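Local coordinates for protein cysteine hydrolase (PDB 6V98) that is a type VI secretion system effector of Vibrio cholerae, probably a papain-like cysteine hydrolase that attacks the envelope of rival bacteria, at residues 5-10 with 45-50; 14-19 with 107-112; 60-65 with 74-79. All coordinates share one frame; numbering follows the deposited sequence.

Contact 1: 5-10 with 45-50; sequences DFLIPV and AGVILI
Phe6, Ile8 and Val10 pair with Ile50, Ile48 and Gly46 through backbone hydrogen bonds, two to each pair. The strands 5-10 and 45-50 run antiparallel, their axes 163° apart and 4.5 Å at closest approach. The six bonds are short and nearly straight; Ile8 N to Ile48 O measures 2.8 Å. Leu7 with Leu49 and Pro9 with Val47 are the non-hydrogen-bonded pairs between them. Proline has no N-H to give, and at Pro9 this ladder needs none. CA-H...O contacts fill the intervals, among them Leu7 CA to Ile48 O at 3.5 Å.

The apolar side chains fall on two faces. On one, Phe6 CB lies 3.8 Å from Ile50 CB, and Ile50 CG2 meets the Phe6 ring obliquely. Further along, Ile8 CD1 touches Ile50 CD1. Val10 CG1 reaches Ile48 CD1, the two side chains crossing at about a right angle. Gly46 has no side chain, and Val10 CG2 packs on its carbonyl, 3.5 Å from Gly46 O. On the other face Leu7 CD1 sits between two partners, 3.6 Å from Val47 CG2 and 3.7 Å from Leu49 CD1. Leu7 CG lies anti to the backbone N (chi1 -163°), which brings the branch over the neighbouring strand.

Both strands are inner members of the antiparallel sheet. Strand 113-120 flanks 5-10, and strand 57-63 flanks 45-50. Helix 154-162 covers the Leu7, Pro9 and Val47 face through Val156 and Leu159.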
ATOM      1  N   ASP A   5      -2.015  12.288  -9.499  1.00 26.25           N
ATOM      2  CA  ASP A   5      -1.992  11.720  -8.166  1.00 22.95           C
ATOM      3  C   ASP A   5      -0.904  10.653  -8.072  1.00 25.92           C
ATOM      4  O   ASP A   5      -0.291  10.259  -9.072  1.00 24.82           O
ATOM      5  CB  ASP A   5      -3.357  11.127  -7.825  1.00 24.61           C
ATOM      6  CG  ASP A   5      -4.476  12.141  -7.982  1.00 31.70           C
ATOM      7  OD1 ASP A   5      -4.347  13.266  -7.435  1.00 29.15           O
ATOM      8  OD2 ASP A   5      -5.473  11.823  -8.656  1.00 30.39           O
ATOM      9  N   PHE A   6      -0.682  10.173  -6.849  1.00 24.92           N
ATOM     10  CA  PHE A   6       0.317   9.157  -6.557  1.00 24.15           C
ATOM     11  C   PHE A   6      -0.357   7.969  -5.891  1.00 22.64           C
ATOM     12  O   PHE A   6      -1.182   8.143  -4.988  1.00 25.23           O
ATOM     13  CB  PHE A   6       1.414   9.662  -5.598  1.00 24.83           C
ATOM     14  CG  PHE A   6       2.152  10.894  -6.067  1.00 24.96           C
ATOM     15  CD1 PHE A   6       1.558  12.141  -6.004  1.00 27.21           C
ATOM     16  CD2 PHE A   6       3.466  10.802  -6.510  1.00 30.25           C
ATOM     17  CE1 PHE A   6       2.263  13.290  -6.406  1.00 29.26           C
ATOM     18  CE2 PHE A   6       4.176  11.940  -6.918  1.00 27.86           C
ATOM     19  CZ  PHE A   6       3.567  13.177  -6.867  1.00 31.79           C
ATOM     20  N   LEU A   7       0.001   6.769  -6.339  1.00 19.11           N
ATOM     21  CA  LEU A   7      -0.331   5.527  -5.642  1.00 23.21           C
ATOM     22  C   LEU A   7       0.978   4.780  -5.418  1.00 22.82           C
ATOM     23  O   LEU A   7       1.690   4.468  -6.380  1.00 27.18           O
ATOM     24  CB  LEU A   7      -1.329   4.670  -6.437  1.00 20.16           C
ATOM     25  CG  LEU A   7      -2.032   3.585  -5.610  1.00 25.86           C
ATOM     26  CD1 LEU A   7      -3.070   4.231  -4.685  1.00 23.68           C
ATOM     27  CD2 LEU A   7      -2.696   2.533  -6.507  1.00 26.71           C
ATOM     28  N   ILE A   8       1.306   4.526  -4.155  1.00 21.38           N
ATOM     29  CA  ILE A   8       2.587   3.930  -3.791  1.00 19.36           C
ATOM     30  C   ILE A   8       2.316   2.631  -3.048  1.00 18.10           C
ATOM     31  O   ILE A   8       2.199   2.639  -1.809  1.00 22.35           O
ATOM     32  CB  ILE A   8       3.433   4.891  -2.941  1.00 22.60           C
ATOM     33  CG1 ILE A   8       3.549   6.245  -3.641  1.00 23.25           C
ATOM     34  CG2 ILE A   8       4.812   4.300  -2.669  1.00 22.93           C
ATOM     35  CD1 ILE A   8       4.346   7.262  -2.845  1.00 24.63           C
ATOM     36  N   PRO A   9       2.159   1.516  -3.757  1.00 20.19           N
ATOM     37  CA  PRO A   9       2.202   0.210  -3.098  1.00 19.32           C
ATOM     38  C   PRO A   9       3.503   0.092  -2.328  1.00 22.33           C
ATOM     39  O   PRO A   9       4.573   0.423  -2.844  1.00 23.51           O
ATOM     40  CB  PRO A   9       2.139  -0.783  -4.268  1.00 22.39           C
ATOM     41  CG  PRO A   9       1.477  -0.006  -5.403  1.00 22.11           C
ATOM     42  CD  PRO A   9       1.987   1.408  -5.216  1.00 26.38           C
ATOM     43  N   VAL A  10       3.413  -0.361  -1.080  1.00 21.70           N
ATOM     44  CA  VAL A  10       4.593  -0.552  -0.238  1.00 20.46           C
ATOM     45  C   VAL A  10       4.571  -1.977   0.293  1.00 22.61           C
ATOM     46  O   VAL A  10       3.525  -2.460   0.736  1.00 26.63           O
ATOM     47  CB  VAL A  10       4.658   0.485   0.904  1.00 22.38           C
ATOM     48  CG1 VAL A  10       4.878   1.893   0.315  1.00 26.49           C
ATOM     49  CG2 VAL A  10       3.393   0.468   1.750  1.00 24.27           C
ATOM     50  N   ALA A  45       2.053  -5.988   2.939  1.00 20.72           N
ATOM     51  CA  ALA A  45       1.899  -4.955   1.926  1.00 18.98           C
ATOM     52  C   ALA A  45       0.835  -3.965   2.366  1.00 20.69           C
ATOM     53  O   ALA A  45      -0.103  -4.327   3.077  1.00 22.20           O
ATOM     54  CB  ALA A  45       1.513  -5.546   0.556  1.00 23.59           C
ATOM     55  N   GLY A  46       1.001  -2.709   1.941  1.00 19.79           N
ATOM     56  CA  GLY A  46      -0.017  -1.684   2.120  1.00 24.59           C
ATOM     57  C   GLY A  46       0.037  -0.706   0.962  1.00 22.31           C
ATOM     58  O   GLY A  46       0.759  -0.967   0.003  1.00 22.45           O
ATOM     59  N   VAL A  47      -0.705   0.402   1.004  1.00 19.25           N
ATOM     60  CA  VAL A  47      -0.663   1.349  -0.109  1.00 19.12           C
ATOM     61  C   VAL A  47      -0.811   2.770   0.421  1.00 21.62           C
ATOM     62  O   VAL A  47      -1.675   3.053   1.253  1.00 21.51           O
ATOM     63  CB  VAL A  47      -1.730   1.029  -1.184  1.00 19.44           C
ATOM     64  CG1 VAL A  47      -3.149   1.065  -0.611  1.00 20.39           C
ATOM     65  CG2 VAL A  47      -1.571   1.952  -2.401  1.00 21.75           C
ATOM     66  N   ILE A  48       0.052   3.656  -0.059  1.00 19.41           N
ATOM     67  CA  ILE A  48      -0.055   5.083   0.194  1.00 19.94           C
ATOM     68  C   ILE A  48      -0.759   5.728  -0.983  1.00 21.13           C
ATOM     69  O   ILE A  48      -0.426   5.451  -2.141  1.00 24.87           O
ATOM     70  CB  ILE A  48       1.333   5.714   0.391  1.00 21.42           C
ATOM     71  CG1 ILE A  48       2.034   5.060   1.579  1.00 20.80           C
ATOM     72  CG2 ILE A  48       1.185   7.217   0.592  1.00 24.35           C
ATOM     73  CD1 ILE A  48       3.503   5.509   1.761  1.00 23.85           C
ATOM     74  N   LEU A  49      -1.704   6.616  -0.694  1.00 20.92           N
ATOM     75  CA  LEU A  49      -2.451   7.337  -1.717  1.00 25.96           C
ATOM     76  C   LEU A  49      -2.274   8.831  -1.491  1.00 24.76           C
ATOM     77  O   LEU A  49      -2.543   9.324  -0.394  1.00 24.11           O
ATOM     78  CB  LEU A  49      -3.939   6.965  -1.664  1.00 23.06           C
ATOM     79  CG  LEU A  49      -4.860   7.845  -2.511  1.00 25.81           C
ATOM     80  CD1 LEU A  49      -4.656   7.543  -3.976  1.00 24.92           C
ATOM     81  CD2 LEU A  49      -6.313   7.628  -2.125  1.00 26.34           C
ATOM     82  N   ILE A  50      -1.831   9.555  -2.517  1.00 24.81           N
ATOM     83  CA  ILE A  50      -1.544  10.982  -2.379  1.00 25.60           C
ATOM     84  C   ILE A  50      -2.283  11.780  -3.446  1.00 31.64           C
ATOM     85  O   ILE A  50      -2.205  11.457  -4.637  1.00 30.04           O
ATOM     86  CB  ILE A  50      -0.040  11.276  -2.467  1.00 24.75           C
ATOM     87  CG1 ILE A  50       0.699  10.519  -1.369  1.00 27.75           C
ATOM     88  CG2 ILE A  50       0.194  12.787  -2.338  1.00 24.37           C
ATOM     89  CD1 ILE A  50       2.196  10.479  -1.571  1.00 25.43           C
TER

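Contact 2: 14-19 with 107-112; sequences DYLISV and SGQEGR
Gln109 lays its side-chain amide over the ring of Tyr15 and bonds the backbone of Leu16. The amide and ring planes are 17° apart, a stacked pair. Gln109 NE2 stands 3.5 Å above the ring plane, over its centre. Gln109 CG also rests against the ring, 3.6 Å from Tyr15 CD1. Beyond CG the chain is extended, which carries the terminal amide on across the ring to Leu16. Two hydrogen bonds fix the rotation of the amide. Leu16 N gives to Gln109 OE1 at 2.9 Å, approaching from above the carbonyl plane. Gln109 NE2 gives to Leu16 O at 3.1 Å, nearly within its own amide plane. One side chain thus bonds both the N-H and the C=O of a single residue, much as a neighbouring beta strand would.

Tyr15 also meets the main chain of 107-112 with its ring edge. Its CE1 lies 3.4 Å from Ser107 O, near the ring plane. A water links Tyr15 OH to that same carbonyl. CG of Tyr15 is anti to the backbone N (chi1 -173°), which carries the ring toward Ser107 and Gly108. His44 meets the ring from outside the two segments.

The contact joins the loop after strand 5-12 to the connection between helix 93-107 and strand 113-120.

Asp14 meets Arg112 at the other end of the contact. Arg112 NE gives to Asp14 OD2 at 3.2 Å in a salt bridge, bent to 138° at the hydrogen. The oxygen is met on the syn side, but well out of the carboxylate plane. One water joins Asp14 OD2 to Arg112 N. Another passes from Asp14 N to Arg112 O.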
ATOM      1  N   ASP A  14      10.759  -7.867   5.029  1.00 27.43           N
ATOM      2  CA  ASP A  14      11.308  -8.550   6.191  1.00 30.51           C
ATOM      3  C   ASP A  14      10.281  -8.738   7.300  1.00 29.71           C
ATOM      4  O   ASP A  14      10.639  -9.185   8.395  1.00 27.91           O
ATOM      5  CB  ASP A  14      12.519  -7.785   6.707  1.00 32.76           C
ATOM      6  CG  ASP A  14      13.613  -7.697   5.669  1.00 36.25           C
ATOM      7  OD1 ASP A  14      13.864  -8.716   4.989  1.00 31.88           O
ATOM      8  OD2 ASP A  14      14.205  -6.613   5.524  1.00 35.35           O
ATOM      9  N   TYR A  15       9.027  -8.394   7.027  1.00 28.09           N
ATOM     10  CA  TYR A  15       7.917  -8.570   7.956  1.00 27.73           C
ATOM     11  C   TYR A  15       7.704 -10.049   8.244  1.00 30.46           C
ATOM     12  O   TYR A  15       7.740 -10.881   7.336  1.00 27.89           O
ATOM     13  CB  TYR A  15       6.675  -7.960   7.312  1.00 27.69           C
ATOM     14  CG  TYR A  15       5.414  -7.856   8.125  1.00 27.90           C
ATOM     15  CD1 TYR A  15       5.029  -6.637   8.666  1.00 28.42           C
ATOM     16  CD2 TYR A  15       4.574  -8.947   8.285  1.00 27.83           C
ATOM     17  CE1 TYR A  15       3.856  -6.511   9.369  1.00 25.56           C
ATOM     18  CE2 TYR A  15       3.394  -8.834   8.997  1.00 29.44           C
ATOM     19  CZ  TYR A  15       3.040  -7.614   9.533  1.00 30.01           C
ATOM     20  OH  TYR A  15       1.873  -7.495  10.245  1.00 36.41           O
ATOM     21  N   LEU A  16       7.468 -10.384   9.512  1.00 30.40           N
ATOM     22  CA  LEU A  16       7.373 -11.775   9.934  1.00 29.00           C
ATOM     23  C   LEU A  16       5.926 -12.112  10.248  1.00 34.46           C
ATOM     24  O   LEU A  16       5.295 -11.444  11.071  1.00 32.50           O
ATOM     25  CB  LEU A  16       8.256 -12.044  11.152  1.00 29.08           C
ATOM     26  CG  LEU A  16       9.758 -12.054  10.849  1.00 32.28           C
ATOM     27  CD1 LEU A  16      10.578 -12.020  12.117  1.00 37.07           C
ATOM     28  CD2 LEU A  16      10.115 -13.266  10.007  1.00 40.72           C
ATOM     29  N   ILE A  17       5.412 -13.158   9.607  1.00 33.25           N
ATOM     30  CA  ILE A  17       4.022 -13.561   9.803  1.00 33.04           C
ATOM     31  C   ILE A  17       3.896 -14.641  10.882  1.00 37.12           C
ATOM     32  O   ILE A  17       2.914 -14.668  11.631  1.00 38.07           O
ATOM     33  CB  ILE A  17       3.437 -14.000   8.438  1.00 35.32           C
ATOM     34  CG1 ILE A  17       3.391 -12.791   7.490  1.00 42.43           C
ATOM     35  CG2 ILE A  17       2.049 -14.589   8.592  1.00 33.10           C
ATOM     36  CD1 ILE A  17       3.265 -13.134   6.015  1.00 46.30           C
ATOM     37  N   SER A  18       4.888 -15.526  10.986  1.00 26.49           N
ATOM     38  CA  SER A  18       5.054 -16.478  12.086  1.00 30.64           C
ATOM     39  C   SER A  18       4.045 -17.637  12.113  1.00 28.50           C
ATOM     40  O   SER A  18       4.442 -18.783  12.336  1.00 35.47           O
ATOM     41  CB  SER A  18       5.045 -15.742  13.438  1.00 36.40           C
ATOM     42  OG  SER A  18       6.144 -14.841  13.553  1.00 34.44           O
ATOM     43  N   VAL A  19       2.754 -17.394  11.930  1.00 32.19           N
ATOM     44  CA  VAL A  19       1.773 -18.471  12.044  1.00 34.82           C
ATOM     45  C   VAL A  19       0.943 -18.564  10.766  1.00 36.01           C
ATOM     46  O   VAL A  19       0.454 -17.553  10.253  1.00 38.41           O
ATOM     47  CB  VAL A  19       0.867 -18.291  13.280  1.00 38.02           C
ATOM     48  CG1 VAL A  19      -0.137 -19.422  13.352  1.00 33.21           C
ATOM     49  CG2 VAL A  19       1.709 -18.252  14.550  1.00 36.73           C
ATOM     50  N   SER A 107       2.751  -0.092  10.797  1.00 25.16           N
ATOM     51  CA  SER A 107       2.255  -1.221  10.020  1.00 23.15           C
ATOM     52  C   SER A 107       3.342  -2.180   9.563  1.00 25.61           C
ATOM     53  O   SER A 107       3.012  -3.267   9.088  1.00 27.19           O
ATOM     54  CB  SER A 107       1.496  -0.717   8.781  1.00 29.35           C
ATOM     55  OG  SER A 107       0.368   0.047   9.158  1.00 28.12           O
ATOM     56  N   GLY A 108       4.614  -1.817   9.671  1.00 25.51           N
ATOM     57  CA  GLY A 108       5.640  -2.584   8.999  1.00 24.03           C
ATOM     58  C   GLY A 108       6.732  -3.192   9.852  1.00 23.64           C
ATOM     59  O   GLY A 108       7.796  -3.524   9.317  1.00 25.57           O
ATOM     60  N   GLN A 109       6.497  -3.354  11.160  1.00 25.23           N
ATOM     61  CA  GLN A 109       7.456  -3.998  12.061  1.00 26.60           C
ATOM     62  C   GLN A 109       8.814  -3.291  12.039  1.00 25.21           C
ATOM     63  O   GLN A 109       9.866  -3.903  12.289  1.00 25.65           O
ATOM     64  CB  GLN A 109       7.610  -5.488  11.735  1.00 24.88           C
ATOM     65  CG  GLN A 109       6.325  -6.279  12.013  1.00 25.88           C
ATOM     66  CD  GLN A 109       6.492  -7.777  11.834  1.00 30.89           C
ATOM     67  OE1 GLN A 109       7.574  -8.257  11.505  1.00 30.32           O
ATOM     68  NE2 GLN A 109       5.397  -8.525  12.023  1.00 28.49           N
ATOM     69  N   GLU A 110       8.790  -1.994  11.740  1.00 27.38           N
ATOM     70  CA  GLU A 110       9.983  -1.159  11.760  1.00 22.63           C
ATOM     71  C   GLU A 110      11.037  -1.702  10.808  1.00 29.82           C
ATOM     72  O   GLU A 110      12.236  -1.651  11.083  1.00 29.27           O
ATOM     73  CB  GLU A 110      10.542  -1.013  13.182  1.00 25.67           C
ATOM     74  CG  GLU A 110       9.601  -0.287  14.133  1.00 26.23           C
ATOM     75  CD  GLU A 110      10.091  -0.326  15.564  1.00 34.81           C
ATOM     76  OE1 GLU A 110       9.838  -1.327  16.252  1.00 35.08           O
ATOM     77  OE2 GLU A 110      10.765   0.629  15.978  1.00 34.28           O
ATOM     78  N   GLY A 111      10.582  -2.235   9.670  1.00 26.61           N
ATOM     79  CA  GLY A 111      11.464  -2.767   8.663  1.00 24.93           C
ATOM     80  C   GLY A 111      11.539  -1.873   7.432  1.00 27.27           C
ATOM     81  O   GLY A 111      10.869  -0.845   7.319  1.00 27.43           O
ATOM     82  N   ARG A 112      12.367  -2.312   6.489  1.00 26.29           N
ATOM     83  CA  ARG A 112      12.545  -1.572   5.247  1.00 22.31           C
ATOM     84  C   ARG A 112      11.315  -1.717   4.358  1.00 25.49           C
ATOM     85  O   ARG A 112      10.495  -2.623   4.524  1.00 25.76           O
ATOM     86  CB  ARG A 112      13.789  -2.052   4.484  1.00 23.41           C
ATOM     87  CG  ARG A 112      13.635  -3.412   3.793  1.00 26.49           C
ATOM     88  CD  ARG A 112      14.966  -3.932   3.255  1.00 30.58           C
ATOM     89  NE  ARG A 112      14.880  -5.302   2.733  1.00 30.75           N
ATOM     90  CZ  ARG A 112      14.701  -5.607   1.447  1.00 38.00           C
ATOM     91  NH1 ARG A 112      14.570  -4.645   0.536  1.00 36.83           N
ATOM     92  NH2 ARG A 112      14.656  -6.876   1.064  1.00 36.70           N
TER
HETATM   93  O   HOH W   1      10.489  -4.974   5.774  1.00 28.01           O
HETATM   94  O   HOH W   2      14.112  -4.479   7.210  1.00 30.03           O
HETATM   95  O   HOH W   3      10.303  -8.119  11.173  1.00 37.13           O
HETATM   96  O   HOH W   4       0.559  -4.589   9.928  1.00 25.83           O
HETATM   97  O   HOH W   5       2.816  -6.571  12.795  1.00 42.70           O

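Contact 3: 60-65 with 74-79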
ATOM      1  N   TYR A  60      -3.815   2.693   3.514  1.00 24.20           N
ATOM      2  CA  TYR A  60      -4.719   1.575   3.730  1.00 20.86           C
ATOM      3  C   TYR A  60      -3.959   0.268   3.598  1.00 20.26           C
ATOM      4  O   TYR A  60      -2.965   0.177   2.870  1.00 19.34           O
ATOM      5  CB  TYR A  60      -5.872   1.577   2.710  1.00 18.98           C
ATOM      6  CG  TYR A  60      -6.979   2.558   3.003  1.00 23.13           C
ATOM      7  CD1 TYR A  60      -6.854   3.916   2.694  1.00 24.77           C
ATOM      8  CD2 TYR A  60      -8.161   2.120   3.580  1.00 25.49           C
ATOM      9  CE1 TYR A  60      -7.901   4.809   2.964  1.00 29.68           C
ATOM     10  CE2 TYR A  60      -9.205   2.988   3.850  1.00 28.92           C
ATOM     11  CZ  TYR A  60      -9.080   4.323   3.546  1.00 31.42           C
ATOM     12  OH  TYR A  60     -10.146   5.149   3.840  1.00 32.54           O
ATOM     13  N   GLU A  61      -4.451  -0.758   4.290  1.00 20.53           N
ATOM     14  CA  GLU A  61      -3.884  -2.088   4.138  1.00 20.15           C
ATOM     15  C   GLU A  61      -4.945  -3.120   4.499  1.00 22.20           C
ATOM     16  O   GLU A  61      -5.949  -2.809   5.144  1.00 23.00           O
ATOM     17  CB  GLU A  61      -2.635  -2.269   5.023  1.00 19.29           C
ATOM     18  CG  GLU A  61      -2.933  -2.107   6.499  1.00 20.38           C
ATOM     19  CD  GLU A  61      -1.689  -1.829   7.319  1.00 25.25           C
ATOM     20  OE1 GLU A  61      -0.593  -2.210   6.868  1.00 24.76           O
ATOM     21  OE2 GLU A  61      -1.823  -1.237   8.410  1.00 25.67           O
ATOM     22  N   TYR A  62      -4.686  -4.359   4.092  1.00 19.63           N
ATOM     23  CA  TYR A  62      -5.567  -5.489   4.354  1.00 19.57           C
ATOM     24  C   TYR A  62      -4.753  -6.598   4.994  1.00 20.09           C
ATOM     25  O   TYR A  62      -3.650  -6.904   4.538  1.00 24.10           O
ATOM     26  CB  TYR A  62      -6.192  -5.975   3.057  1.00 21.84           C
ATOM     27  CG  TYR A  62      -6.982  -7.255   3.191  1.00 24.32           C
ATOM     28  CD1 TYR A  62      -8.236  -7.258   3.790  1.00 20.19           C
ATOM     29  CD2 TYR A  62      -6.476  -8.461   2.712  1.00 23.64           C
ATOM     30  CE1 TYR A  62      -8.976  -8.441   3.896  1.00 21.69           C
ATOM     31  CE2 TYR A  62      -7.202  -9.641   2.828  1.00 24.86           C
ATOM     32  CZ  TYR A  62      -8.445  -9.614   3.423  1.00 21.38           C
ATOM     33  OH  TYR A  62      -9.173 -10.763   3.533  1.00 23.36           O
ATOM     34  N   GLY A  63      -5.279  -7.201   6.048  1.00 24.11           N
ATOM     35  CA  GLY A  63      -4.484  -8.195   6.737  1.00 24.91           C
ATOM     36  C   GLY A  63      -5.266  -8.803   7.873  1.00 27.07           C
ATOM     37  O   GLY A  63      -6.469  -8.581   8.013  1.00 23.91           O
ATOM     38  N   ARG A  64      -4.560  -9.570   8.699  1.00 25.44           N
ATOM     39  CA  ARG A  64      -5.225 -10.269   9.794  1.00 30.37           C
ATOM     40  C   ARG A  64      -5.308  -9.339  11.004  1.00 30.44           C
ATOM     41  O   ARG A  64      -4.603  -9.468  12.005  1.00 42.37           O
ATOM     42  CB  ARG A  64      -4.520 -11.587  10.084  1.00 35.20           C
ATOM     43  CG  ARG A  64      -4.937 -12.656   9.070  1.00 41.04           C
ATOM     44  CD  ARG A  64      -4.450 -14.041   9.438  1.00 50.92           C
ATOM     45  NE  ARG A  64      -3.005 -14.155   9.290  1.00 52.04           N
ATOM     46  CZ  ARG A  64      -2.342 -15.307   9.337  1.00 63.30           C
ATOM     47  NH1 ARG A  64      -2.998 -16.446   9.528  1.00 61.78           N
ATOM     48  NH2 ARG A  64      -1.024 -15.320   9.195  1.00 64.59           N
ATOM     49  N   TYR A  65      -6.195  -8.357  10.869  1.00 27.15           N
ATOM     50  CA  TYR A  65      -6.481  -7.384  11.911  1.00 26.71           C
ATOM     51  C   TYR A  65      -7.771  -7.746  12.623  1.00 29.00           C
ATOM     52  O   TYR A  65      -8.701  -8.296  12.025  1.00 26.74           O
ATOM     53  CB  TYR A  65      -6.579  -5.975  11.324  1.00 26.15           C
ATOM     54  CG  TYR A  65      -5.338  -5.601  10.562  1.00 24.14           C
ATOM     55  CD1 TYR A  65      -4.166  -5.276  11.233  1.00 22.86           C
ATOM     56  CD2 TYR A  65      -5.330  -5.576   9.170  1.00 24.14           C
ATOM     57  CE1 TYR A  65      -3.024  -4.940  10.545  1.00 24.39           C
ATOM     58  CE2 TYR A  65      -4.181  -5.248   8.472  1.00 24.87           C
ATOM     59  CZ  TYR A  65      -3.034  -4.929   9.162  1.00 22.66           C
ATOM     60  OH  TYR A  65      -1.874  -4.590   8.484  1.00 25.26           O
ATOM     61  N   GLY A  74      -9.555 -11.451   8.248  1.00 24.35           N
ATOM     62  CA  GLY A  74      -9.100 -10.476   7.273  1.00 24.82           C
ATOM     63  C   GLY A  74      -9.941  -9.217   7.277  1.00 28.34           C
ATOM     64  O   GLY A  74     -11.170  -9.290   7.170  1.00 24.44           O
ATOM     65  N   ASN A  75      -9.302  -8.056   7.433  1.00 24.39           N
ATOM     66  CA  ASN A  75     -10.017  -6.787   7.455  1.00 23.25           C
ATOM     67  C   ASN A  75      -9.145  -5.709   6.851  1.00 22.13           C
ATOM     68  O   ASN A  75      -7.918  -5.752   6.963  1.00 23.68           O
ATOM     69  CB  ASN A  75     -10.407  -6.350   8.870  1.00 21.44           C
ATOM     70  CG  ASN A  75     -11.450  -7.258   9.496  1.00 25.52           C
ATOM     71  OD1 ASN A  75     -12.648  -7.131   9.226  1.00 26.74           O
ATOM     72  ND2 ASN A  75     -10.992  -8.203  10.317  1.00 24.69           N
ATOM     73  N   VAL A  76      -9.793  -4.736   6.230  1.00 20.62           N
ATOM     74  CA  VAL A  76      -9.117  -3.531   5.767  1.00 19.45           C
ATOM     75  C   VAL A  76      -8.972  -2.583   6.944  1.00 22.41           C
ATOM     76  O   VAL A  76      -9.884  -2.448   7.768  1.00 25.38           O
ATOM     77  CB  VAL A  76      -9.918  -2.861   4.640  1.00 24.61           C
ATOM     78  CG1 VAL A  76      -9.238  -1.560   4.180  1.00 23.17           C
ATOM     79  CG2 VAL A  76     -10.113  -3.825   3.480  1.00 21.33           C
ATOM     80  N   ARG A  77      -7.837  -1.903   7.027  1.00 24.76           N
ATOM     81  CA  ARG A  77      -7.730  -0.840   8.010  1.00 22.15           C
ATOM     82  C   ARG A  77      -7.048   0.362   7.386  1.00 27.54           C
ATOM     83  O   ARG A  77      -6.289   0.256   6.413  1.00 21.94           O
ATOM     84  CB  ARG A  77      -7.010  -1.318   9.286  1.00 29.23           C
ATOM     85  CG  ARG A  77      -5.532  -1.190   9.313  1.00 32.56           C
ATOM     86  CD  ARG A  77      -4.957  -1.449  10.738  1.00 29.28           C
ATOM     87  NE  ARG A  77      -3.505  -1.531  10.665  1.00 28.70           N
ATOM     88  CZ  ARG A  77      -2.691  -1.817  11.675  1.00 34.71           C
ATOM     89  NH1 ARG A  77      -3.172  -2.062  12.893  1.00 36.36           N
ATOM     90  NH2 ARG A  77      -1.383  -1.852  11.461  1.00 28.99           N
ATOM     91  N   LYS A  78      -7.377   1.515   7.941  1.00 25.73           N
ATOM     92  CA  LYS A  78      -6.826   2.792   7.539  1.00 25.95           C
ATOM     93  C   LYS A  78      -5.956   3.269   8.687  1.00 25.55           C
ATOM     94  O   LYS A  78      -6.372   3.184   9.844  1.00 23.74           O
ATOM     95  CB  LYS A  78      -7.955   3.780   7.272  1.00 29.14           C
ATOM     96  CG  LYS A  78      -7.513   5.179   7.017  1.00 29.08           C
ATOM     97  CD  LYS A  78      -8.729   6.078   6.834  1.00 31.19           C
ATOM     98  CE  LYS A  78      -8.291   7.407   6.255  1.00 34.12           C
ATOM     99  NZ  LYS A  78      -7.329   8.091   7.166  1.00 33.55           N
ATOM    100  N   VAL A  79      -4.746   3.718   8.379  1.00 24.87           N
ATOM    101  CA  VAL A  79      -3.832   4.247   9.389  1.00 27.47           C
ATOM    102  C   VAL A  79      -3.610   5.715   9.074  1.00 26.62           C
ATOM    103  O   VAL A  79      -3.178   6.050   7.967  1.00 28.03           O
ATOM    104  CB  VAL A  79      -2.490   3.504   9.411  1.00 26.65           C
ATOM    105  CG1 VAL A  79      -1.591   4.087  10.517  1.00 27.60           C
ATOM    106  CG2 VAL A  79      -2.704   2.011   9.594  1.00 29.68           C
TER
HETATM  107  O   HOH W   6      -8.383 -11.290  10.567  1.00 32.97           O
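Arg77 and Glu61 are paired across a beta hairpin, strands 57-63 and 75-78. Their side chains lie side by side and point the same way. Arg77 NE gives to Glu61 OE2 at 2.8 Å, and Arg77 NH2 gives to the same oxygen at 3.1 Å. OE2 lies in the guanidinium plane, while both nitrogens reach it from one face of the carboxylate. In each residue CG sits between the backbone N and the carbonyl carbon (chi1 61° in Glu61, 89° in Arg77). Both chains therefore leave their strands in the same sense, which lets them lie alongside each other.

Tyr65 packs against this arginine. Arg77 CD lies over the centre of the ring, a CH-pi contact, and Tyr65 CE1 stands 3.3 Å from Arg77 CZ over the guanidinium face. The planes are 23° apart. The guanidinium is thus held at its edge by the carboxylate and on a face by the ring.

On the opposite face of the sheet, Lys78 CB rests over the Tyr60 ring in a second CH-pi contact. Val76 CG1 meets that ring at its edge. Tyr62 CE1 approaches the main chain of Gly74, 3.6 Å from its C.

The backbone sets this register. Glu61 pairs with Arg77, and Gly63 with Asn75, each through two hydrogen bonds. Beyond them, Ser107 also bonds Glu61 OE2, while His44 and Tyr59 bond OE1. These partners fix the rotation of the carboxylate. Leu130, Arg131 and Met134 of helix 123-134 pack on Tyr60. Past the strand end, Arg64 centres an inverse gamma turn that brings Tyr65 back to the hairpin. There Asn75 ND2 gives to Tyr65 O at 2.9 Å.

Contacts 1 and 3 belong to one antiparallel sheet, in the strand order 75-78, 57-63, 44-50, 5-12. Their centres are 14 Å apart, and Val47 N probably bonds Tyr60 O between them. Contact 1 closes before contact 3 opens along the chain. Contact 2 lies outside the sheet, 18 Å from contact 1 and 14 Å from contact 3. Its first segment follows 5-10 in sequence, and contact 3 is nested within the loop it closes. A probable hydrogen bond from Arg64 NH2 to Val19 O ties contacts 2 and 3, which also share the hydroxyl of Ser107. The 14-19 loop and the 107-112 segment are therefore both joined to the edge hairpin of the sheet.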